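Local structure of NmrA family protein (Shigella flexneri 2a, 3QVO) at residues S107-M112 / D156-S161; F122-G127 / R152-A157. The protein is of unknown function but probably binds NAD(P), as expected of a Rossmann-fold member of the NmrA family. All coordinates share one frame; numbering follows the deposited sequence.

Interaction 1. Residues S107-M112 / D156-S161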
loop_
_atom_site.group_PDB
_atom_site.type_symbol
_atom_site.label_atom_id
_atom_site.label_comp_id
_atom_site.label_asym_id
_atom_site.label_seq_id
_atom_site.Cartn_x
_atom_site.Cartn_y
_atom_site.Cartn_z
ATOM N N SER A 107 1.149 0.320 14.587
ATOM C CA SER A 107 2.245 -0.600 14.736
ATOM C C SER A 107 3.284 -0.383 13.628
ATOM O O SER A 107 4.495 -0.446 13.884
ATOM C CB SER A 107 1.717 -2.036 14.770
ATOM O OG SER A 107 2.754 -2.983 14.814
ATOM N N VAL A 108 2.826 -0.059 12.423
ATOM C CA VAL A 108 3.732 0.170 11.356
ATOM C C VAL A 108 4.508 1.459 11.629
ATOM O O VAL A 108 5.725 1.514 11.443
ATOM C CB VAL A 108 3.023 0.172 9.980
ATOM C CG1 VAL A 108 3.965 0.613 8.831
ATOM C CG2 VAL A 108 2.456 -1.226 9.683
ATOM N N ILE A 109 3.821 2.482 12.104
ATOM C CA ILE A 109 4.465 3.785 12.295
ATOM C C ILE A 109 5.589 3.663 13.348
ATOM O O ILE A 109 6.717 4.155 13.153
ATOM C CB ILE A 109 3.425 4.788 12.731
ATOM C CG1 ILE A 109 2.480 5.132 11.556
ATOM C CG2 ILE A 109 4.050 6.037 13.302
ATOM C CD1 ILE A 109 1.120 5.747 12.039
ATOM N N ALA A 110 5.251 3.024 14.460
ATOM C CA ALA A 110 6.151 2.758 15.566
ATOM C C ALA A 110 7.390 1.985 15.112
ATOM O O ALA A 110 8.482 2.324 15.485
ATOM C CB ALA A 110 5.446 1.975 16.628
ATOM N N ALA A 111 7.210 0.941 14.323
ATOM C CA ALA A 111 8.337 0.146 13.838
ATOM C C ALA A 111 9.206 0.989 12.876
ATOM O O ALA A 111 10.438 0.985 12.954
ATOM C CB ALA A 111 7.840 -1.138 13.132
HETATM N N MSE A 112 8.597 1.695 11.958
HETATM C CA MSE A 112 9.368 2.616 11.111
HETATM C C MSE A 112 10.198 3.573 11.978
HETATM O O MSE A 112 11.392 3.721 11.769
HETATM C CB MSE A 112 8.462 3.391 10.205
HETATM C CG MSE A 112 7.769 2.510 9.217
HETATM SE SE MSE A 112 6.669 3.362 7.944
HETATM C CE MSE A 112 8.006 4.569 7.190
ATOM N N ASP A 156 -5.543 9.284 9.781
ATOM C CA ASP A 156 -5.188 10.388 10.650
ATOM C C ASP A 156 -3.849 10.130 11.355
ATOM O O ASP A 156 -3.060 11.053 11.551
ATOM C CB ASP A 156 -6.257 10.607 11.738
ATOM C CG ASP A 156 -7.620 11.107 11.201
ATOM O OD1 ASP A 156 -7.798 11.443 9.994
ATOM O OD2 ASP A 156 -8.545 11.136 12.030
ATOM N N ALA A 157 -3.611 8.892 11.782
ATOM C CA ALA A 157 -2.395 8.563 12.476
ATOM C C ALA A 157 -1.221 8.748 11.500
ATOM O O ALA A 157 -0.193 9.305 11.861
ATOM C CB ALA A 157 -2.445 7.132 13.058
ATOM N N ILE A 158 -1.389 8.291 10.261
ATOM C CA ILE A 158 -0.360 8.438 9.248
ATOM C C ILE A 158 -0.087 9.912 8.999
ATOM O O ILE A 158 1.071 10.339 9.078
ATOM C CB ILE A 158 -0.729 7.666 8.006
ATOM C CG1 ILE A 158 -0.599 6.166 8.291
ATOM C CG2 ILE A 158 0.111 8.077 6.803
ATOM C CD1 ILE A 158 -1.292 5.301 7.289
ATOM N N GLU A 159 -1.146 10.716 8.826
ATOM C CA GLU A 159 -0.961 12.156 8.576
ATOM C C GLU A 159 -0.308 12.921 9.699
ATOM O O GLU A 159 0.267 13.969 9.450
ATOM C CB GLU A 159 -2.273 12.845 8.175
ATOM C CG GLU A 159 -2.803 12.342 6.845
ATOM C CD GLU A 159 -4.111 13.011 6.420
ATOM O OE1 GLU A 159 -4.974 13.309 7.290
ATOM O OE2 GLU A 159 -4.300 13.220 5.198
ATOM N N ALA A 160 -0.366 12.383 10.920
ATOM C CA ALA A 160 0.196 13.037 12.084
ATOM C C ALA A 160 1.517 12.415 12.479
ATOM O O ALA A 160 2.052 12.762 13.497
ATOM C CB ALA A 160 -0.779 12.972 13.271
ATOM N N SER A 161 2.064 11.538 11.659
ATOM C CA SER A 161 3.219 10.749 12.051
ATOM C C SER A 161 4.576 11.410 11.875
ATOM O O SER A 161 5.545 10.944 12.452
ATOM C CB SER A 161 3.245 9.455 11.262
ATOM O OG SER A 161 3.390 9.722 9.891
#
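Ile109 meets Ala157, Ile158 and Ser161 where two helices of the Rossmann fold pack side by side. Helix 101-114 connects the parallel strands 91-95 and 119-123. Helix 149-159 leads into strand 164-174. Ile109 makes every contact from its helix, using two separate branches. The tip of the longer branch, CD1, comes up against the last turn of helix 149-159. It lies 4.0 Å from Ala157 CB and 4.1 Å from Ile158 CG1. The same methyl is 3.8 Å from the Ala157 carbonyl O, an ordinary van der Waals approach. The shorter branch points toward the helix end, and its CG2 is 4.1 Å from Ser161 CB. Ile109 CG1 stands anti to the carbonyl carbon (chi1 -71°) and the chain then runs out extended, which carries CD1 across to the other helix. The CG2 methyl is left beside the loop.

Behind this first shell, Leu163 also touches Ile109. Ile158 continues inward to Phe122, Tyr165 and Ile167 of the sheet. On its other side, helix 101-114 packs on helix 79-86 through Ser107 and Ala111, and Ser107 OG bonds to Val76 O. Glu159 forms a salt bridge with Arg186.

Ser161 follows the end of its helix and is tied back to it. Its N donates to Ile158 O at 3.0 Å. Its hydroxyl is also bonded to Leu163 N, and OG is the second donor to that same Ile158 O, in the carbonyl plane, on a lone pair, with a C=O...OG angle of 143°.

Interaction 2. Residues F122-G127 / R152-A157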
loop_
_atom_site.group_PDB
_atom_site.type_symbol
_atom_site.label_atom_id
_atom_site.label_comp_id
_atom_site.label_asym_id
_atom_site.label_seq_id
_atom_site.Cartn_x
_atom_site.Cartn_y
_atom_site.Cartn_z
ATOM N N PHE A 122 0.901 3.704 1.753
ATOM C CA PHE A 122 -0.102 3.019 2.531
ATOM C C PHE A 122 -1.452 3.049 1.793
ATOM O O PHE A 122 -2.021 4.131 1.515
ATOM C CB PHE A 122 -0.210 3.671 3.905
ATOM C CG PHE A 122 -0.884 2.804 4.986
ATOM C CD1 PHE A 122 -2.245 2.694 5.065
ATOM C CD2 PHE A 122 -0.133 2.152 5.953
ATOM C CE1 PHE A 122 -2.845 1.930 6.083
ATOM C CE2 PHE A 122 -0.715 1.385 6.954
ATOM C CZ PHE A 122 -2.060 1.271 7.020
ATOM N N VAL A 123 -1.938 1.854 1.483
ATOM C CA VAL A 123 -3.187 1.683 0.730
ATOM C C VAL A 123 -4.315 1.529 1.669
ATOM O O VAL A 123 -4.276 0.659 2.544
ATOM C CB VAL A 123 -3.152 0.471 -0.207
ATOM C CG1 VAL A 123 -4.524 0.344 -0.970
ATOM C CG2 VAL A 123 -2.032 0.645 -1.199
ATOM N N LEU A 124 -5.321 2.397 1.520
ATOM C CA LEU A 124 -6.567 2.231 2.252
ATOM C C LEU A 124 -7.706 1.943 1.295
ATOM O O LEU A 124 -8.244 2.844 0.619
ATOM C CB LEU A 124 -6.874 3.446 3.143
ATOM C CG LEU A 124 -5.988 3.580 4.399
ATOM C CD1 LEU A 124 -6.034 5.010 4.939
ATOM C CD2 LEU A 124 -6.398 2.574 5.489
ATOM N N SER A 125 -8.112 0.677 1.314
ATOM C CA SER A 125 -9.112 0.140 0.421
ATOM C C SER A 125 -10.015 -0.726 1.254
ATOM O O SER A 125 -9.519 -1.549 2.008
ATOM C CB SER A 125 -8.411 -0.727 -0.650
ATOM O OG SER A 125 -9.332 -1.314 -1.538
ATOM N N LEU A 126 -11.327 -0.598 1.124
ATOM C CA LEU A 126 -12.201 -1.291 2.085
ATOM C C LEU A 126 -12.276 -2.784 1.858
ATOM O O LEU A 126 -12.449 -3.542 2.809
ATOM C CB LEU A 126 -13.635 -0.781 2.055
ATOM C CG LEU A 126 -14.004 0.597 2.587
ATOM C CD1 LEU A 126 -15.550 0.667 2.497
ATOM C CD2 LEU A 126 -13.465 0.858 4.003
ATOM N N GLY A 127 -12.207 -3.213 0.608
ATOM C CA GLY A 127 -12.246 -4.641 0.310
ATOM C C GLY A 127 -13.605 -5.227 0.621
ATOM O O GLY A 127 -14.615 -4.793 0.052
ATOM N N ARG A 152 -10.302 5.659 9.106
ATOM C CA ARG A 152 -10.093 7.092 9.306
ATOM C C ARG A 152 -9.040 7.319 10.378
ATOM O O ARG A 152 -8.202 8.181 10.256
ATOM C CB ARG A 152 -11.390 7.795 9.699
ATOM C CG ARG A 152 -11.612 9.097 8.960
ATOM C CD ARG A 152 -13.049 9.549 9.058
ATOM N NE ARG A 152 -13.931 8.971 8.045
ATOM C CZ ARG A 152 -13.869 9.251 6.742
ATOM N NH1 ARG A 152 -14.738 8.687 5.902
ATOM N NH2 ARG A 152 -12.944 10.087 6.265
ATOM N N ARG A 153 -9.095 6.532 11.430
ATOM C CA ARG A 153 -8.123 6.627 12.476
ATOM C C ARG A 153 -6.717 6.230 11.965
ATOM O O ARG A 153 -5.747 6.913 12.298
ATOM C CB ARG A 153 -8.553 5.810 13.696
ATOM C CG ARG A 153 -9.712 6.438 14.480
ATOM C CD ARG A 153 -9.735 5.913 15.930
ATOM N NE ARG A 153 -9.874 4.450 15.980
ATOM C CZ ARG A 153 -11.032 3.776 16.013
ATOM N NH1 ARG A 153 -12.214 4.418 16.023
ATOM N NH2 ARG A 153 -11.016 2.438 16.055
ATOM N N ALA A 154 -6.621 5.198 11.112
ATOM C CA ALA A 154 -5.341 4.850 10.437
ATOM C C ALA A 154 -4.825 6.014 9.615
ATOM O O ALA A 154 -3.695 6.409 9.786
ATOM C CB ALA A 154 -5.462 3.625 9.582
ATOM N N ALA A 155 -5.674 6.603 8.785
ATOM C CA ALA A 155 -5.261 7.732 7.936
ATOM C C ALA A 155 -4.766 8.912 8.750
ATOM O O ALA A 155 -3.720 9.494 8.425
ATOM C CB ALA A 155 -6.411 8.187 7.029
ATOM N N ASP A 156 -5.543 9.284 9.781
ATOM C CA ASP A 156 -5.188 10.388 10.650
ATOM C C ASP A 156 -3.849 10.130 11.355
ATOM O O ASP A 156 -3.060 11.053 11.551
ATOM C CB ASP A 156 -6.257 10.607 11.738
ATOM C CG ASP A 156 -7.620 11.107 11.201
ATOM O OD1 ASP A 156 -7.798 11.443 9.994
ATOM O OD2 ASP A 156 -8.545 11.136 12.030
ATOM N N ALA A 157 -3.611 8.892 11.782
ATOM C CA ALA A 157 -2.395 8.563 12.476
ATOM C C ALA A 157 -1.221 8.748 11.500
ATOM O O ALA A 157 -0.193 9.305 11.861
ATOM C CB ALA A 157 -2.445 7.132 13.058
#
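The backbone bond from Asp156 N to Arg152 O, 2.9 Å, spans the helical turn that offers Ala154 and Ala155 to Leu124. Across the contact itself the touching groups are all apolar. Leu124 comes just after strand 119-123 of the Rossmann sheet, and its isobutyl group ends in a fork against helix 149-159. One prong, CD1, is 3.8 Å from Ala155 CB. The other, CD2, is 4.3 Å from Ala154 CB and packs more loosely. Chi1 of -73° swings CG beside the backbone N, and chi2 of 161° then turns the two methyls onto successive alanines. Two small alanine side chains let the helix come near, with CA atoms of Leu124 and Ala155 8.0 Å apart.

Phe122, two residues earlier, lies beside the leucine: Leu124 CG sits at the edge of its ring, in the ring plane. Phe151, Leu101 and Ile167 also touch the Leu124 side chain. Backbone bonds join both Phe122 and Leu124 to Leu168 of strand 164-174, so the pairing with that strand continues to Leu124. Ala154 also rests on Ala105 of helix 101-114, while Arg153 forms a salt bridge with Asp102 of that helix.

With only apolar carbon groups meeting between the two segments, the contact probably owes its stability to van der Waals packing and the burial of apolar surface.

Overall arrangement
Interactions 1 and 2 lie 11 Å apart, centre to centre, and share helix 149-159, with Asp156 and Ala157 common to both. In chain order, helix 101-114 comes first, then strand 119-123, then, after the unmodelled residues 128-143, helix 149-159. Interaction 1 joins the C-terminal end of helix 149-159 to a neighbouring helix. Interaction 2 joins an earlier turn to the residue just after strand 119-123. They meet where Ile158 CD1 packs 3.4 Å from Phe122 CG. Together they place helix 149-159 against both helix 101-114 and the sheet of the probable NAD(P)-binding fold. This is structural packing; the Ile109 side chain is about 13 Å from the bound 5-mercapto-2-nitro-benzoic acid.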